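PDB 4L9P: CaaX farnesyltransferase beta subunit Ram1 from Aspergillus fumigatus, which probably transfers a farnesyl group from farnesyl diphosphate to a cysteine near the C-terminus of target proteins, working as the peptide-binding, zinc-containing partner of an alpha subunit. Local coordinates for residues E290-C295 with A320-L325. Numbering follows the deposited sequence.
Sequences EYLSRC and ACLCLL
While Leu292 reaches across to Cys321 and Leu322, the flat groups of 290-295 pack against their own segment. The Tyr291 ring has Cys295 SG over one face, 4.1 Å above the plane and shifted toward the rim, and NH2 of Arg294 at its edge, in plane. The Arg294 guanidinium lies with one face on Tyr291 CA, and the residue packs on Phe216 of the alpha subunit Ram2. A long, flat, charged side chain suits this place, since its stem can lie against the helix while its N-H groups reach backbone carbonyls, Asp238 O from NH2 and, weakly, Asp217 O of Ram2 from NE. Ser293 OG is likewise held across the subunit interface, by a hydrogen bond with Lys230 NZ of Ram2.

The contact joins helices 288-293 and 312-323, which follow one another in the alpha-alpha toroid of the prenyltransferase beta subunit. The second helix begins with residues that line the isoprenoid pocket, but the side chain of Cys321 is about 10 Å from the bound analogue.

The joint between them is purely apolar. With CG anti to its carbonyl carbon (chi1 -62°), Leu292 sends CD1 between two neighbours: Cys321 CB at 3.9 Å and Leu322 CD2 at 3.8 Å. Leucine fits because one methyl can meet both at a CA separation of 7.9 Å from Leu322. Leu292 and Leu322 lie alongside each other, pointing opposite ways, whereas Cys321, a small residue with SG anti to its backbone N (chi1 -167°), brings sulfur to 4.0 Å from Leu292 CD1. Val251 from helix 251-263 also touches Leu292, and Pro289 packs on Leu322.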
# COMPACT_ATOMS: atom_id res chain seq x y z
N GLU B 290 -9.03 -12.44 -9.84
CA GLU B 290 -9.54 -11.64 -10.94
C GLU B 290 -9.74 -10.16 -10.51
O GLU B 290 -9.37 -9.24 -11.27
CB GLU B 290 -10.87 -12.21 -11.44
CG GLU B 290 -10.72 -13.64 -12.00
CD GLU B 290 -10.92 -14.73 -10.99
OE1 GLU B 290 -10.89 -14.49 -9.79
OE2 GLU B 290 -11.13 -15.89 -11.42
N TYR B 291 -10.27 -9.94 -9.30
CA TYR B 291 -10.42 -8.60 -8.77
C TYR B 291 -9.03 -7.95 -8.67
O TYR B 291 -8.83 -6.79 -9.06
CB TYR B 291 -11.09 -8.68 -7.41
CG TYR B 291 -10.96 -7.43 -6.58
CD1 TYR B 291 -11.75 -6.33 -6.82
CD2 TYR B 291 -10.00 -7.36 -5.58
CE1 TYR B 291 -11.65 -5.17 -6.03
CE2 TYR B 291 -9.86 -6.26 -4.81
CZ TYR B 291 -10.62 -5.14 -5.03
OH TYR B 291 -10.50 -4.08 -4.17
N LEU B 292 -8.05 -8.68 -8.13
CA LEU B 292 -6.73 -8.06 -7.99
C LEU B 292 -6.12 -7.74 -9.37
O LEU B 292 -5.48 -6.69 -9.55
CB LEU B 292 -5.80 -8.98 -7.21
CG LEU B 292 -6.29 -9.27 -5.78
CD1 LEU B 292 -5.45 -10.38 -5.06
CD2 LEU B 292 -6.26 -7.96 -4.93
N SER B 293 -6.31 -8.62 -10.38
CA SER B 293 -5.81 -8.32 -11.72
C SER B 293 -6.42 -6.99 -12.24
O SER B 293 -5.75 -6.22 -12.96
CB SER B 293 -6.26 -9.45 -12.64
OG SER B 293 -6.00 -9.09 -14.01
N ARG B 294 -7.71 -6.74 -11.92
CA ARG B 294 -8.37 -5.52 -12.35
C ARG B 294 -7.86 -4.27 -11.60
O ARG B 294 -8.27 -3.13 -11.96
CB ARG B 294 -9.87 -5.66 -12.13
CG ARG B 294 -10.52 -6.73 -13.06
CD ARG B 294 -12.04 -6.62 -13.17
NE ARG B 294 -12.62 -6.57 -11.86
CZ ARG B 294 -13.07 -7.62 -11.15
NH1 ARG B 294 -12.94 -8.86 -11.58
NH2 ARG B 294 -13.63 -7.41 -9.96
N CYS B 295 -6.96 -4.46 -10.60
CA CYS B 295 -6.33 -3.30 -9.91
C CYS B 295 -4.96 -2.99 -10.48
O CYS B 295 -4.35 -2.02 -10.07
CB CYS B 295 -6.20 -3.59 -8.40
SG CYS B 295 -7.85 -3.63 -7.60
N ALA B 320 0.94 -9.85 -2.02
CA ALA B 320 0.95 -10.74 -0.87
C ALA B 320 -0.35 -11.55 -0.87
O ALA B 320 -0.34 -12.76 -0.60
CB ALA B 320 1.09 -9.93 0.46
N CYS B 321 -1.50 -10.91 -1.17
CA CYS B 321 -2.75 -11.66 -1.22
C CYS B 321 -2.69 -12.73 -2.32
O CYS B 321 -3.15 -13.86 -2.09
CB CYS B 321 -3.91 -10.66 -1.49
SG CYS B 321 -5.51 -11.44 -1.19
N LEU B 322 -2.12 -12.41 -3.50
CA LEU B 322 -2.01 -13.44 -4.58
C LEU B 322 -1.18 -14.63 -4.09
O LEU B 322 -1.54 -15.78 -4.38
CB LEU B 322 -1.35 -12.88 -5.84
CG LEU B 322 -2.28 -11.99 -6.67
CD1 LEU B 322 -1.45 -11.40 -7.80
CD2 LEU B 322 -3.50 -12.73 -7.25
N CYS B 323 -0.13 -14.36 -3.31
CA CYS B 323 0.70 -15.44 -2.81
C CYS B 323 0.03 -16.23 -1.69
O CYS B 323 0.58 -17.29 -1.29
CB CYS B 323 2.08 -14.87 -2.36
SG CYS B 323 3.02 -14.29 -3.84
N LEU B 324 -1.09 -15.78 -1.12
CA LEU B 324 -1.91 -16.64 -0.26
C LEU B 324 -2.81 -17.61 -1.05
O LEU B 324 -3.46 -18.51 -0.47
CB LEU B 324 -2.84 -15.74 0.59
CG LEU B 324 -2.14 -15.00 1.70
CD1 LEU B 324 -3.15 -14.07 2.33
CD2 LEU B 324 -1.65 -15.98 2.77
N LEU B 325 -2.87 -17.44 -2.36
CA LEU B 325 -3.75 -18.25 -3.20
C LEU B 325 -3.09 -19.42 -3.91
O LEU B 325 -3.78 -20.30 -4.43
CB LEU B 325 -4.47 -17.38 -4.25
CG LEU B 325 -5.15 -16.15 -3.64
CD1 LEU B 325 -5.79 -15.30 -4.76
CD2 LEU B 325 -6.18 -16.53 -2.58